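Local coordinates for GTPase-activating protein skywalker (Drosophila melanogaster, PDB 6R82), which acts as a GTPase-activating protein for Rab35 in synaptic vesicle protein recycling and is represented here by its TLDc domain, at residues Tyr110-Ile115 against Glu126-Ala131; Thr157-Cys160 against Pro166-Cys169. All coordinates share one frame; numbering follows the deposited sequence.

Contact 1 (Tyr110-Ile115 against Glu126-Ala131)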
loop_
_atom_site.group_PDB
_atom_site.type_symbol
_atom_site.label_atom_id
_atom_site.label_comp_id
_atom_site.label_asym_id
_atom_site.label_seq_id
_atom_site.Cartn_x
_atom_site.Cartn_y
_atom_site.Cartn_z
ATOM N N TYR A 110 1.721 -11.599 0.669
ATOM C CA TYR A 110 1.612 -11.842 2.104
ATOM C C TYR A 110 0.241 -11.403 2.589
ATOM O O TYR A 110 0.032 -10.208 2.868
ATOM C CB TYR A 110 2.720 -11.115 2.868
ATOM C CG TYR A 110 4.080 -11.481 2.343
ATOM C CD1 TYR A 110 4.720 -12.638 2.772
ATOM C CD2 TYR A 110 4.708 -10.695 1.383
ATOM C CE1 TYR A 110 5.953 -12.989 2.279
ATOM C CE2 TYR A 110 5.938 -11.036 0.879
ATOM C CZ TYR A 110 6.562 -12.185 1.333
ATOM O OH TYR A 110 7.796 -12.531 0.832
ATOM N N PRO A 111 -0.721 -12.318 2.701
ATOM C CA PRO A 111 -2.031 -11.966 3.256
ATOM C C PRO A 111 -1.975 -11.804 4.768
ATOM O O PRO A 111 -0.966 -12.068 5.425
ATOM C CB PRO A 111 -2.911 -13.155 2.860
ATOM C CG PRO A 111 -1.942 -14.301 2.765
ATOM C CD PRO A 111 -0.670 -13.713 2.230
ATOM N N TRP A 112 -3.093 -11.338 5.316
ATOM C CA TRP A 112 -3.247 -11.244 6.758
ATOM C C TRP A 112 -3.153 -12.635 7.383
ATOM O O TRP A 112 -3.747 -13.596 6.886
ATOM C CB TRP A 112 -4.596 -10.604 7.085
ATOM C CG TRP A 112 -4.935 -10.556 8.533
ATOM C CD1 TRP A 112 -4.098 -10.229 9.561
ATOM C CD2 TRP A 112 -6.220 -10.821 9.127
ATOM N NE1 TRP A 112 -4.779 -10.275 10.757
ATOM C CE2 TRP A 112 -6.080 -10.638 10.519
ATOM C CE3 TRP A 112 -7.471 -11.191 8.616
ATOM C CZ2 TRP A 112 -7.143 -10.815 11.409
ATOM C CZ3 TRP A 112 -8.529 -11.368 9.500
ATOM C CH2 TRP A 112 -8.357 -11.180 10.881
ATOM N N VAL A 113 -2.410 -12.741 8.488
ATOM C CA VAL A 113 -2.219 -14.038 9.132
ATOM C C VAL A 113 -3.496 -14.591 9.748
ATOM O O VAL A 113 -3.553 -15.787 10.062
ATOM C CB VAL A 113 -1.105 -13.951 10.197
ATOM C CG1 VAL A 113 0.226 -13.613 9.539
ATOM C CG2 VAL A 113 -1.457 -12.924 11.263
ATOM N N GLY A 114 -4.526 -13.766 9.922
ATOM C CA GLY A 114 -5.792 -14.222 10.453
ATOM C C GLY A 114 -6.793 -14.721 9.432
ATOM O O GLY A 114 -7.936 -15.024 9.797
ATOM N N ILE A 115 -6.401 -14.807 8.156
ATOM C CA ILE A 115 -7.298 -15.311 7.117
ATOM C C ILE A 115 -7.708 -16.751 7.412
ATOM O O ILE A 115 -8.855 -17.148 7.173
ATOM C CB ILE A 115 -6.631 -15.188 5.732
ATOM C CG1 ILE A 115 -6.508 -13.717 5.310
ATOM C CG2 ILE A 115 -7.372 -16.027 4.682
ATOM C CD1 ILE A 115 -7.827 -13.045 4.966
ATOM N N GLU A 126 -3.171 -7.590 13.955
ATOM C CA GLU A 126 -4.294 -6.989 13.237
ATOM C C GLU A 126 -4.058 -5.506 12.973
ATOM O O GLU A 126 -4.967 -4.687 13.122
ATOM C CB GLU A 126 -5.597 -7.164 14.013
ATOM C CG GLU A 126 -6.130 -8.569 14.056
ATOM C CD GLU A 126 -7.438 -8.657 14.817
ATOM O OE1 GLU A 126 -8.466 -9.036 14.209
ATOM O OE2 GLU A 126 -7.436 -8.331 16.026
ATOM N N LEU A 127 -2.843 -5.141 12.564
ATOM C CA LEU A 127 -2.424 -3.747 12.418
ATOM C C LEU A 127 -2.112 -3.491 10.950
ATOM O O LEU A 127 -1.030 -3.835 10.472
ATOM C CB LEU A 127 -1.204 -3.448 13.292
ATOM C CG LEU A 127 -1.286 -3.724 14.795
ATOM C CD1 LEU A 127 0.033 -3.343 15.487
ATOM C CD2 LEU A 127 -2.456 -2.966 15.414
ATOM N N PHE A 128 -3.045 -2.850 10.242
ATOM C CA PHE A 128 -3.010 -2.804 8.782
ATOM C C PHE A 128 -2.428 -1.503 8.234
ATOM O O PHE A 128 -1.416 -1.529 7.529
ATOM C CB PHE A 128 -4.427 -3.056 8.244
ATOM C CG PHE A 128 -4.978 -4.390 8.652
ATOM C CD1 PHE A 128 -4.330 -5.561 8.284
ATOM C CD2 PHE A 128 -6.117 -4.480 9.434
ATOM C CE1 PHE A 128 -4.818 -6.804 8.690
ATOM C CE2 PHE A 128 -6.611 -5.719 9.833
ATOM C CZ PHE A 128 -5.954 -6.881 9.454
ATOM N N MET A 129 -3.054 -0.366 8.530
ATOM C CA MET A 129 -2.685 0.921 7.953
ATOM C C MET A 129 -2.592 1.964 9.061
ATOM O O MET A 129 -3.374 1.934 10.010
ATOM C CB MET A 129 -3.723 1.406 6.904
ATOM C CG MET A 129 -4.067 0.397 5.780
ATOM S SD MET A 129 -5.614 0.813 4.902
ATOM C CE MET A 129 -5.137 2.338 4.091
ATOM N N ALA A 130 -1.652 2.898 8.915
ATOM C CA ALA A 130 -1.544 4.054 9.805
ATOM C C ALA A 130 -0.888 5.197 9.039
ATOM O O ALA A 130 -0.058 4.959 8.162
ATOM C CB ALA A 130 -0.746 3.723 11.073
ATOM N N ALA A 131 -1.278 6.434 9.345
ATOM C CA ALA A 131 -0.758 7.571 8.588
ATOM C C ALA A 131 -0.956 8.863 9.367
ATOM O O ALA A 131 -1.974 9.046 10.037
ATOM C CB ALA A 131 -1.445 7.688 7.217
#
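W112 and F128 meet in a T-shaped (edge-to-face) stack. The edge of the F128 ring points at one face of the W112 indole. The centroids of the F128 ring and the five-membered ring of W112 lie 4.9 Å apart, and the planes stand at 80°. Within this pair, F128 CE1 comes nearest, 3.6 Å from W112 CD1, and F128 CZ lies over the indole toward its rim. The W112 side chain leaves with CG anti to the backbone N (chi1 175°), which carries the indole across to the 126-131 segment. F128 CG lies anti to its carbonyl carbon, and this puts the ring beside the indole.

E126 reaches the six-membered end of the same indole. Its chain is extended beyond CG, and E126 CG packs 3.6 Å from W112 CZ2. The carboxylate is turned nearly parallel to the indole plane, 9° away, with E126 OE1 set obliquely. The polar edge of the indole is held elsewhere: W112 NE1 donates to the carbonyl of S125. That bond probably limits rotation of the ring.

The opposite face of the indole is lined by the backbone N atoms of G114 and I115. These belong to a type I beta turn from W112 to I115, closed by I115 N to W112 O at 3.2 Å. The T-shaped pair joins this turn to the segment that leads into strand 129-131 of the TLDc domain.

Contact 2 (Thr157-Cys160 against Pro166-Cys169)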
loop_
_atom_site.group_PDB
_atom_site.type_symbol
_atom_site.label_atom_id
_atom_site.label_comp_id
_atom_site.label_asym_id
_atom_site.label_seq_id
_atom_site.Cartn_x
_atom_site.Cartn_y
_atom_site.Cartn_z
ATOM N N THR A 157 11.635 -1.008 5.469
ATOM C CA THR A 157 10.803 -2.198 5.440
ATOM C C THR A 157 11.377 -3.229 6.400
ATOM O O THR A 157 12.592 -3.413 6.477
ATOM C CB THR A 157 10.699 -2.781 4.030
ATOM O OG1 THR A 157 10.101 -4.080 4.100
ATOM C CG2 THR A 157 12.075 -2.887 3.402
ATOM N N ASP A 158 10.483 -3.905 7.115
ATOM C CA ASP A 158 10.840 -4.805 8.196
ATOM C C ASP A 158 9.816 -5.929 8.204
ATOM O O ASP A 158 8.767 -5.841 7.563
ATOM C CB ASP A 158 10.870 -4.050 9.538
ATOM C CG ASP A 158 11.555 -4.831 10.661
ATOM O OD1 ASP A 158 11.838 -6.041 10.490
ATOM O OD2 ASP A 158 11.797 -4.222 11.732
ATOM N N SER A 159 10.126 -6.997 8.926
ATOM C CA SER A 159 9.105 -7.992 9.206
ATOM C C SER A 159 8.095 -7.429 10.192
ATOM O O SER A 159 8.437 -6.669 11.099
ATOM C CB SER A 159 9.730 -9.263 9.773
ATOM O OG SER A 159 10.732 -9.747 8.901
ATOM N N CYS A 160 6.831 -7.800 10.000
ATOM C CA CYS A 160 5.777 -7.419 10.925
ATOM C C CYS A 160 4.916 -8.638 11.219
ATOM O O CYS A 160 4.868 -9.590 10.439
ATOM C CB CYS A 160 4.925 -6.268 10.365
ATOM S SG CYS A 160 3.638 -6.796 9.187
ATOM N N PRO A 166 8.968 -11.138 5.187
ATOM C CA PRO A 166 10.350 -10.685 5.288
ATOM C C PRO A 166 10.462 -9.261 4.778
ATOM O O PRO A 166 9.538 -8.765 4.115
ATOM C CB PRO A 166 11.098 -11.660 4.369
ATOM C CG PRO A 166 10.108 -11.912 3.277
ATOM C CD PRO A 166 8.748 -11.930 3.962
ATOM N N PRO A 167 11.560 -8.568 5.070
ATOM C CA PRO A 167 11.818 -7.296 4.386
ATOM C C PRO A 167 11.628 -7.445 2.883
ATOM O O PRO A 167 12.171 -8.354 2.257
ATOM C CB PRO A 167 13.272 -6.992 4.760
ATOM C CG PRO A 167 13.407 -7.584 6.134
ATOM C CD PRO A 167 12.552 -8.840 6.127
ATOM N N LEU A 168 10.810 -6.565 2.308
ATOM C CA LEU A 168 10.420 -6.691 0.907
ATOM C C LEU A 168 11.515 -6.251 -0.057
ATOM O O LEU A 168 11.340 -6.375 -1.276
ATOM C CB LEU A 168 9.125 -5.911 0.655
ATOM C CG LEU A 168 8.071 -6.082 1.757
ATOM C CD1 LEU A 168 6.998 -5.015 1.658
ATOM C CD2 LEU A 168 7.449 -7.463 1.690
ATOM N N CYS A 169 12.625 -5.739 0.452
ATOM C CA CYS A 169 13.879 -5.661 -0.280
ATOM C C CYS A 169 14.984 -6.100 0.673
ATOM O O CYS A 169 14.816 -6.021 1.895
ATOM C CB CYS A 169 14.148 -4.255 -0.835
ATOM S SG CYS A 169 14.015 -2.905 0.346
#
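T157 and P167 bury the most surface here, followed by S159. T157 OG1 accepts a nearly straight hydrogen bond from L168 N, 3.1 Å long with an N-H...O angle of 169°. The hydroxyl lies anti to the T157 backbone N (chi1 169°), which turns it toward the 166-169 segment. T157 OG1 is also hydrogen-bonded to the carbonyl of A145, so this buried oxygen has two polar partners. The methyl branch goes another way and packs on a sulfur, with T157 CG2 3.6 Å from C169 SG. A valine here would probably leave L168 N and the A145 carbonyl without this shared partner.

P167 lies against both T157 and S159. Its CD touches S159 OG at 3.4 Å, and its CB faces the T157 carbonyl oxygen at 4.0 Å. N165, just before P166, fastens the first run to the start of the second through three hydrogen bonds: its carbonyl to S159 OG, ND2 to D158 O and OD1 to C160 N.

The runs point in nearly opposite directions, 162° apart. They belong to the loop connection between strands 154-156 and 173-185, and the second run packs on the end of strand 108-110.

In the fold
The two contacts follow one another along the chain, neither nested nor crossed. After strand 108-110 the chain enters a loop in which residues 117-120 are not modelled. Contact 1 closes this loop just ahead of strand 129-131. Strands 135-138, 146-149 and 154-156 come next in the antiparallel sheet. Contact 2 then closes a shorter loop before strand 173-185. The contact centres are about 13 Å apart. Y110, in the first segment of contact 1, packs on P166 of contact 2, with Y110 OH 3.3 Å from P166 CD. T162, in the loop closed by contact 2, hydrogen-bonds to L127 and V113. Together they link the 108-110 to 129-131 connection with the 154-156 to 173-185 connection of the TLDc domain.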